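Local coordinates for response regulator receiver protein (Sinorhizobium medicae, PDB 2RDM), which probably works as a two-component signalling switch, a receiver domain expected to be phosphorylated on an acidic side chain, at residues D65-A70 / A94-P99; H88-W93 / I103-F108. The protein carries 1 engineered substitution. All blocks are in the same frame, centred on the assembly; numbering follows the deposited sequence. Where two conformers were deposited one is given.

Contact 1. Residues D65-A70 / A94-P99; sequences DGWQVA and ASNGVP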
ATOM      1  N   ASP A  65      16.654  24.618   5.651  1.00 32.97           N
ATOM      2  CA  ASP A  65      15.784  23.831   6.504  1.00 34.37           C
ATOM      3  C   ASP A  65      15.809  22.335   6.153  1.00 32.47           C
ATOM      4  O   ASP A  65      16.471  21.912   5.191  1.00 29.91           O
ATOM      5  CB  ASP A  65      14.355  24.401   6.488  1.00 35.84           C
ATOM      6  CG  ASP A  65      13.692  24.342   5.110  1.00 39.40           C
ATOM      7  OD1 ASP A  65      13.966  23.414   4.312  1.00 36.84           O
ATOM      8  OD2 ASP A  65      12.862  25.230   4.829  1.00 40.72           O
ATOM      9  N   GLY A  66      15.071  21.544   6.930  1.00 30.63           N
ATOM     10  CA  GLY A  66      15.013  20.101   6.730  1.00 32.12           C
ATOM     11  C   GLY A  66      14.360  19.655   5.436  1.00 33.69           C
ATOM     12  O   GLY A  66      14.699  18.584   4.901  1.00 28.76           O
ATOM     13  N   TRP A  67      13.430  20.464   4.930  1.00 28.47           N
ATOM     14  CA  TRP A  67      12.810  20.192   3.626  1.00 30.59           C
ATOM     15  C   TRP A  67      13.882  20.198   2.542  1.00 31.44           C
ATOM     16  O   TRP A  67      13.915  19.321   1.666  1.00 29.45           O
ATOM     17  CB  TRP A  67      11.721  21.214   3.276  1.00 29.85           C
ATOM     18  CG  TRP A  67      10.677  21.451   4.342  1.00 30.20           C
ATOM     19  CD1 TRP A  67      10.359  22.649   4.925  1.00 32.84           C
ATOM     20  CD2 TRP A  67       9.809  20.478   4.926  1.00 30.71           C
ATOM     21  NE1 TRP A  67       9.342  22.474   5.835  1.00 28.43           N
ATOM     22  CE2 TRP A  67       8.987  21.147   5.849  1.00 29.13           C
ATOM     23  CE3 TRP A  67       9.633  19.101   4.746  1.00 23.35           C
ATOM     24  CZ2 TRP A  67       8.021  20.486   6.606  1.00 34.17           C
ATOM     25  CZ3 TRP A  67       8.692  18.444   5.505  1.00 23.19           C
ATOM     26  CH2 TRP A  67       7.883  19.142   6.423  1.00 30.49           C
ATOM     27  N   GLN A  68      14.783  21.174   2.646  1.00 30.09           N
ATOM     28  CA  GLN A  68      15.867  21.300   1.683  0.50 30.51           C
ATOM     29  C   GLN A  68      16.910  20.197   1.842  1.00 29.91           C
ATOM     30  O   GLN A  68      17.451  19.694   0.838  1.00 33.38           O
ATOM     31  CB  GLN A  68      16.500  22.687   1.744  0.50 31.56           C
ATOM     32  CG  GLN A  68      17.427  23.001   0.576  0.50 37.18           C
ATOM     33  CD  GLN A  68      16.920  22.506  -0.782  0.50 35.62           C
ATOM     34  OE1 GLN A  68      15.794  22.793  -1.196  0.50 31.21           O
ATOM     35  NE2 GLN A  68      17.773  21.782  -1.492  0.50 32.18           N
ATOM     36  N   VAL A  69      17.154  19.772   3.087  1.00 27.31           N
ATOM     37  CA  VAL A  69      18.061  18.640   3.364  1.00 31.43           C
ATOM     38  C   VAL A  69      17.581  17.398   2.616  1.00 31.58           C
ATOM     39  O   VAL A  69      18.371  16.717   1.947  1.00 27.72           O
ATOM     40  CB  VAL A  69      18.175  18.305   4.889  1.00 30.34           C
ATOM     41  CG1 VAL A  69      19.032  17.041   5.106  1.00 26.41           C
ATOM     42  CG2 VAL A  69      18.798  19.464   5.643  1.00 28.83           C
ATOM     43  N   ALA A  70      16.279  17.130   2.714  1.00 27.84           N
ATOM     44  CA  ALA A  70      15.697  15.942   2.073  1.00 28.76           C
ATOM     45  C   ALA A  70      15.791  15.980   0.540  1.00 29.38           C
ATOM     46  O   ALA A  70      16.027  14.947  -0.098  1.00 29.89           O
ATOM     47  CB  ALA A  70      14.256  15.756   2.537  1.00 25.35           C
ATOM     48  N   ALA A  94       2.651  18.115   3.902  1.00 31.16           N
ATOM     49  CA  ALA A  94       1.758  17.876   2.769  1.00 31.86           C
ATOM     50  C   ALA A  94       2.165  18.670   1.530  1.00 30.36           C
ATOM     51  O   ALA A  94       1.912  18.245   0.409  1.00 34.12           O
ATOM     52  CB  ALA A  94       0.328  18.193   3.151  1.00 33.18           C
ATOM     53  N   SER A  95       2.817  19.814   1.739  1.00 27.57           N
ATOM     54  CA  SER A  95       3.280  20.643   0.640  1.00 29.38           C
ATOM     55  C   SER A  95       4.800  20.631   0.426  1.00 31.75           C
ATOM     56  O   SER A  95       5.268  21.032  -0.638  1.00 31.92           O
ATOM     57  CB  SER A  95       2.791  22.078   0.817  1.00 35.33           C
ATOM     58  OG  SER A  95       3.194  22.559   2.076  1.00 35.11           O
ATOM     59  N   ASN A  96       5.562  20.168   1.417  1.00 32.34           N
ATOM     60  CA  ASN A  96       7.024  20.282   1.369  1.00 31.96           C
ATOM     61  C   ASN A  96       7.804  18.967   1.450  1.00 29.95           C
ATOM     62  O   ASN A  96       8.967  18.920   1.052  1.00 32.36           O
ATOM     63  CB  ASN A  96       7.530  21.216   2.463  1.00 31.99           C
ATOM     64  CG  ASN A  96       7.028  22.630   2.305  1.00 38.84           C
ATOM     65  OD1 ASN A  96       7.468  23.358   1.422  1.00 39.35           O
ATOM     66  ND2 ASN A  96       6.105  23.026   3.167  1.00 42.94           N
ATOM     67  N   GLY A  97       7.177  17.924   1.991  1.00 27.14           N
ATOM     68  CA  GLY A  97       7.836  16.617   2.136  1.00 28.95           C
ATOM     69  C   GLY A  97       8.052  15.976   0.784  1.00 26.43           C
ATOM     70  O   GLY A  97       7.337  16.274  -0.164  1.00 26.99           O
ATOM     71  N   VAL A  98       9.058  15.104   0.689  1.00 30.43           N
ATOM     72  CA  VAL A  98       9.329  14.379  -0.542  1.00 26.99           C
ATOM     73  C   VAL A  98       8.476  13.102  -0.599  1.00 26.74           C
ATOM     74  O   VAL A  98       8.018  12.610   0.429  1.00 26.23           O
ATOM     75  CB  VAL A  98      10.852  14.023  -0.690  1.00 23.30           C
ATOM     76  CG1 VAL A  98      11.685  15.280  -0.894  1.00 29.71           C
ATOM     77  CG2 VAL A  98      11.370  13.224   0.503  1.00 25.62           C
ATOM     78  N   PRO A  99       8.251  12.550  -1.799  1.00 26.10           N
ATOM     79  CA  PRO A  99       7.405  11.359  -1.813  1.00 28.00           C
ATOM     80  C   PRO A  99       7.977  10.212  -0.986  1.00 30.51           C
ATOM     81  O   PRO A  99       9.196  10.065  -0.911  1.00 32.70           O
ATOM     82  CB  PRO A  99       7.402  10.976  -3.283  1.00 29.84           C
ATOM     83  CG  PRO A  99       7.671  12.253  -3.999  1.00 28.34           C
ATOM     84  CD  PRO A  99       8.673  12.927  -3.160  1.00 28.32           C
TER
HETATM   85  O   HOH W   1      11.496  17.877   1.655  1.00 29.89           O
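Trp67 and Asn96 form the close-packed half of this contact, which illustrates how a CheY-like receiver, a parallel sheet sandwiched by helices, joins two of its crossovers. Trp67 lies in the first turn of helix 66-76, and Asn96 ends the short helix 93-96. In Asn96 CG stands anti to the carbonyl carbon (chi1 -63°), and its CB sits over one face of the indole, above its centre. The separation from Asn96 CB to Trp67 CD2 is 3.4 Å. This is a CH-pi contact, only 17° off the normal of the five-membered ring. The amide beyond CB is turned 29° from the ring plane and spends its ND2 on Glu92 O, one turn back, which fixes its rotation. Further along the indole the approach becomes oblique, with Trp67 CZ3 3.9 Å from Gly97 N, where the chain leaves the helix.

The other half is looser. Ala70 and Val98 meet through single methyl groups, Ala70 CB to Val98 CG1 at 4.3 Å, and both also rest on Ile82 of the central sheet. Between the two halves a water does the joining: it donates both protons, to Trp67 O and to Asn96 O, and so links two backbones that share no direct bond. At its partly exposed start, helix 66-76 is capped within its own segment. There Asp65 is the N-cap residue, and Asp65 OD1, met almost head-on, accepts from Gln68 N at 2.9 Å.

Contact 2. Residues H88-W93 / I103-F108; sequences HAALEW and ILEKPF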
ATOM      1  N   HIS A  88       6.043  20.973  15.991  1.00 77.31           N
ATOM      2  CA  HIS A  88       4.694  21.526  15.955  1.00 83.72           C
ATOM      3  C   HIS A  88       4.004  21.212  14.630  1.00 84.40           C
ATOM      4  O   HIS A  88       3.179  20.303  14.549  1.00 85.28           O
ATOM      5  CB  HIS A  88       4.728  23.037  16.185  1.00 85.57           C
ATOM      6  CG  HIS A  88       5.296  23.433  17.512  1.00 91.87           C
ATOM      7  ND1 HIS A  88       4.537  23.482  18.663  1.00 94.11           N
ATOM      8  CD2 HIS A  88       6.549  23.800  17.873  1.00 93.24           C
ATOM      9  CE1 HIS A  88       5.298  23.861  19.673  1.00 94.53           C
ATOM     10  NE2 HIS A  88       6.523  24.061  19.222  1.00 95.13           N
ATOM     11  N   ALA A  89       4.349  21.972  13.597  1.00 84.96           N
ATOM     12  CA  ALA A  89       3.584  21.970  12.355  1.00 84.43           C
ATOM     13  C   ALA A  89       4.021  20.831  11.440  1.00 83.95           C
ATOM     14  O   ALA A  89       5.111  20.865  10.868  1.00 83.26           O
ATOM     15  CB  ALA A  89       3.721  23.307  11.645  1.00 85.04           C
ATOM     16  N   ALA A  90       3.164  19.825  11.304  1.00 82.11           N
ATOM     17  CA  ALA A  90       3.461  18.687  10.481  1.00 79.37           C
ATOM     18  C   ALA A  90       2.690  18.816   9.202  1.00 77.38           C
ATOM     19  O   ALA A  90       2.968  18.131   8.254  1.00 79.24           O
ATOM     20  CB  ALA A  90       3.133  17.405  11.205  1.00 77.31           C
ATOM     21  N   LEU A  91       1.728  19.735   9.176  1.00 74.65           N
ATOM     22  CA  LEU A  91       0.852  19.911   8.011  1.00 66.88           C
ATOM     23  C   LEU A  91       1.617  20.497   6.825  1.00 58.96           C
ATOM     24  O   LEU A  91       1.197  20.350   5.679  1.00 61.16           O
ATOM     25  CB  LEU A  91      -0.375  20.768   8.361  1.00 68.65           C
ATOM     26  CG  LEU A  91      -1.637  20.645   7.490  1.00 68.66           C
ATOM     27  CD1 LEU A  91      -2.188  19.215   7.447  1.00 67.07           C
ATOM     28  CD2 LEU A  91      -2.709  21.611   7.970  1.00 69.16           C
ATOM     29  N   GLU A  92       2.749  21.141   7.116  1.00 49.35           N
ATOM     30  CA  GLU A  92       3.681  21.636   6.101  1.00 44.64           C
ATOM     31  C   GLU A  92       4.300  20.495   5.280  1.00 33.68           C
ATOM     32  O   GLU A  92       4.764  20.719   4.168  1.00 37.64           O
ATOM     33  CB  GLU A  92       4.806  22.440   6.750  1.00 46.16           C
ATOM     34  CG  GLU A  92       4.336  23.512   7.724  1.00 63.16           C
ATOM     35  CD  GLU A  92       5.469  24.066   8.564  1.00 72.76           C
ATOM     36  OE1 GLU A  92       6.219  23.266   9.173  1.00 75.86           O
ATOM     37  OE2 GLU A  92       5.609  25.305   8.620  1.00 82.64           O
ATOM     38  N   TRP A  93       4.306  19.289   5.839  1.00 32.47           N
ATOM     39  CA  TRP A  93       4.769  18.092   5.109  1.00 30.55           C
ATOM     40  C   TRP A  93       3.952  17.828   3.843  1.00 32.24           C
ATOM     41  O   TRP A  93       4.492  17.371   2.830  1.00 31.64           O
ATOM     42  CB  TRP A  93       4.730  16.880   6.039  1.00 29.37           C
ATOM     43  CG  TRP A  93       5.090  15.542   5.423  1.00 30.71           C
ATOM     44  CD1 TRP A  93       6.343  15.026   5.255  1.00 29.78           C
ATOM     45  CD2 TRP A  93       4.176  14.545   4.955  1.00 27.61           C
ATOM     46  NE1 TRP A  93       6.267  13.769   4.683  1.00 28.05           N
ATOM     47  CE2 TRP A  93       4.948  13.451   4.489  1.00 28.44           C
ATOM     48  CE3 TRP A  93       2.778  14.470   4.869  1.00 27.72           C
ATOM     49  CZ2 TRP A  93       4.367  12.302   3.965  1.00 32.48           C
ATOM     50  CZ3 TRP A  93       2.201  13.331   4.343  1.00 35.06           C
ATOM     51  CH2 TRP A  93       2.997  12.253   3.898  1.00 31.15           C
ATOM     52  N   ILE A 103       6.819  11.694   8.317  1.00 28.71           N
ATOM     53  CA  ILE A 103       7.075  12.731   9.321  1.00 29.48           C
ATOM     54  C   ILE A 103       6.604  12.265  10.707  1.00 27.86           C
ATOM     55  O   ILE A 103       5.493  11.734  10.844  1.00 28.66           O
ATOM     56  CB  ILE A 103       6.490  14.137   8.935  1.00 30.47           C
ATOM     57  CG1 ILE A 103       6.887  15.188   9.990  1.00 34.99           C
ATOM     58  CG2 ILE A 103       4.988  14.082   8.702  1.00 32.57           C
ATOM     59  CD1 ILE A 103       6.841  16.620   9.507  1.00 33.85           C
ATOM     60  N   LEU A 104       7.461  12.436  11.707  1.00 28.89           N
ATOM     61  CA  LEU A 104       7.123  12.121  13.084  1.00 30.68           C
ATOM     62  C   LEU A 104       6.969  13.426  13.855  1.00 34.02           C
ATOM     63  O   LEU A 104       7.893  14.225  13.902  1.00 31.23           O
ATOM     64  CB  LEU A 104       8.221  11.270  13.710  1.00 30.76           C
ATOM     65  CG  LEU A 104       8.630   9.967  13.006  1.00 33.54           C
ATOM     66  CD1 LEU A 104       9.713   9.276  13.805  1.00 34.32           C
ATOM     67  CD2 LEU A 104       7.440   9.053  12.822  1.00 29.88           C
ATOM     68  N   GLU A 105       5.800  13.654  14.443  1.00 35.70           N
ATOM     69  CA  GLU A 105       5.605  14.866  15.232  1.00 44.25           C
ATOM     70  C   GLU A 105       5.617  14.554  16.721  1.00 42.82           C
ATOM     71  O   GLU A 105       4.972  13.606  17.171  1.00 41.05           O
ATOM     72  CB  GLU A 105       4.346  15.640  14.812  1.00 45.92           C
ATOM     73  CG  GLU A 105       3.054  14.831  14.737  1.00 59.01           C
ATOM     74  CD  GLU A 105       1.862  15.648  14.224  1.00 63.18           C
ATOM     75  OE1 GLU A 105       0.899  15.030  13.712  1.00 75.37           O
ATOM     76  OE2 GLU A 105       1.881  16.898  14.331  1.00 69.52           O
ATOM     77  N   LYS A 106       6.377  15.350  17.468  1.00 41.60           N
ATOM     78  CA  LYS A 106       6.504  15.198  18.916  1.00 43.04           C
ATOM     79  C   LYS A 106       5.136  15.320  19.602  1.00 42.66           C
ATOM     80  O   LYS A 106       4.340  16.183  19.229  1.00 46.99           O
ATOM     81  CB  LYS A 106       7.501  16.223  19.467  1.00 44.60           C
ATOM     82  CG  LYS A 106       8.918  16.011  18.953  1.00 53.25           C
ATOM     83  CD  LYS A 106       9.811  17.183  19.298  1.00 56.86           C
ATOM     84  CE  LYS A 106      11.136  17.082  18.584  1.00 55.48           C
ATOM     85  NZ  LYS A 106      11.877  18.363  18.688  1.00 60.53           N
ATOM     86  N   PRO A 107       4.839  14.426  20.568  1.00 41.98           N
ATOM     87  CA  PRO A 107       5.711  13.349  21.031  1.00 40.30           C
ATOM     88  C   PRO A 107       5.604  12.079  20.182  1.00 35.69           C
ATOM     89  O   PRO A 107       4.535  11.763  19.655  1.00 35.91           O
ATOM     90  CB  PRO A 107       5.195  13.073  22.441  1.00 40.35           C
ATOM     91  CG  PRO A 107       3.744  13.420  22.381  1.00 42.91           C
ATOM     92  CD  PRO A 107       3.556  14.444  21.298  1.00 44.04           C
ATOM     93  N   PHE A 108       6.731  11.390  20.040  1.00 35.84           N
ATOM     94  CA  PHE A 108       6.763  10.050  19.464  1.00 34.84           C
ATOM     95  C   PHE A 108       7.764   9.226  20.244  1.00 37.08           C
ATOM     96  O   PHE A 108       8.618   9.774  20.947  1.00 39.12           O
ATOM     97  CB  PHE A 108       7.089  10.074  17.955  1.00 29.90           C
ATOM     98  CG  PHE A 108       8.387  10.741  17.621  1.00 31.84           C
ATOM     99  CD1 PHE A 108       9.566   9.999  17.571  1.00 30.01           C
ATOM    100  CD2 PHE A 108       8.435  12.100  17.328  1.00 37.70           C
ATOM    101  CE1 PHE A 108      10.776  10.617  17.274  1.00 40.50           C
ATOM    102  CE2 PHE A 108       9.637  12.718  17.017  1.00 37.41           C
ATOM    103  CZ  PHE A 108      10.805  11.974  16.996  1.00 36.44           C
TER
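Trp93 and Ile103 are brought together by matching torsions: in Trp93 CG is anti to the backbone N (chi1 176°), and in Ile103 CG1 is (chi1 -176°), leaving the CG2 methyl between the backbone N and the carbonyl carbon. The two side chains run alongside each other in opposite senses, and that methyl comes to lie over one face of the indole, toward its rim, with Ile103 CG2 3.6 Å from Trp93 CG. The contact is CH-pi as well as apolar. The other branch of the isoleucine runs on to Ala90, whose CB is 4.2 Å from Ile103 CD1.

Toward the surface the packing changes character. Glu105, extended beyond CG, lays its carboxylate beside a methyl, with OE2 3.4 Å from Ala90 CB. Ala90 also opens a type I turn, closed by Trp93 N bonding to Ala90 O at 3.0 Å.

With an alanine in place of Trp93, the ring and its N-H would be gone, and Ile103 CG2 would probably face a gap while Ser101 OG would be likely to lack its indole partner.

The arrangement fastens the loop after strand 82-86 to strand 102-105, an edge strand of the sheet within this chain, just before the cis peptide between Lys106 and Pro107. Ile103 reaches Tyr84 on the adjacent strand and Trp67 on helix 66-76, while Glu125 of the third subunit accepts from Ile103 N.

In the fold
The two contacts show how a receiver fold links successive beta-alpha units through interleaved segments. Along the chain the order is 65-70, 88-93, 94-99, 103-108, so the contacts cross, and segments 88-93 and 94-99 adjoin directly. Their centres lie about 12 Å apart. Contact 1 packs helix 66-76 against helix 93-96 and its exit; contact 2 ties the loop before that short helix to strand 102-105. They meet where Trp67 CH2 comes within 3.5 Å of Trp93 CA; the two tryptophans, Ile103 and Tyr84 of strand 82-86 pack together on one side of the sheet. This probably makes both helices and strand 102-105 one packed unit of the receiver domain, and both contacts touch the second subunit.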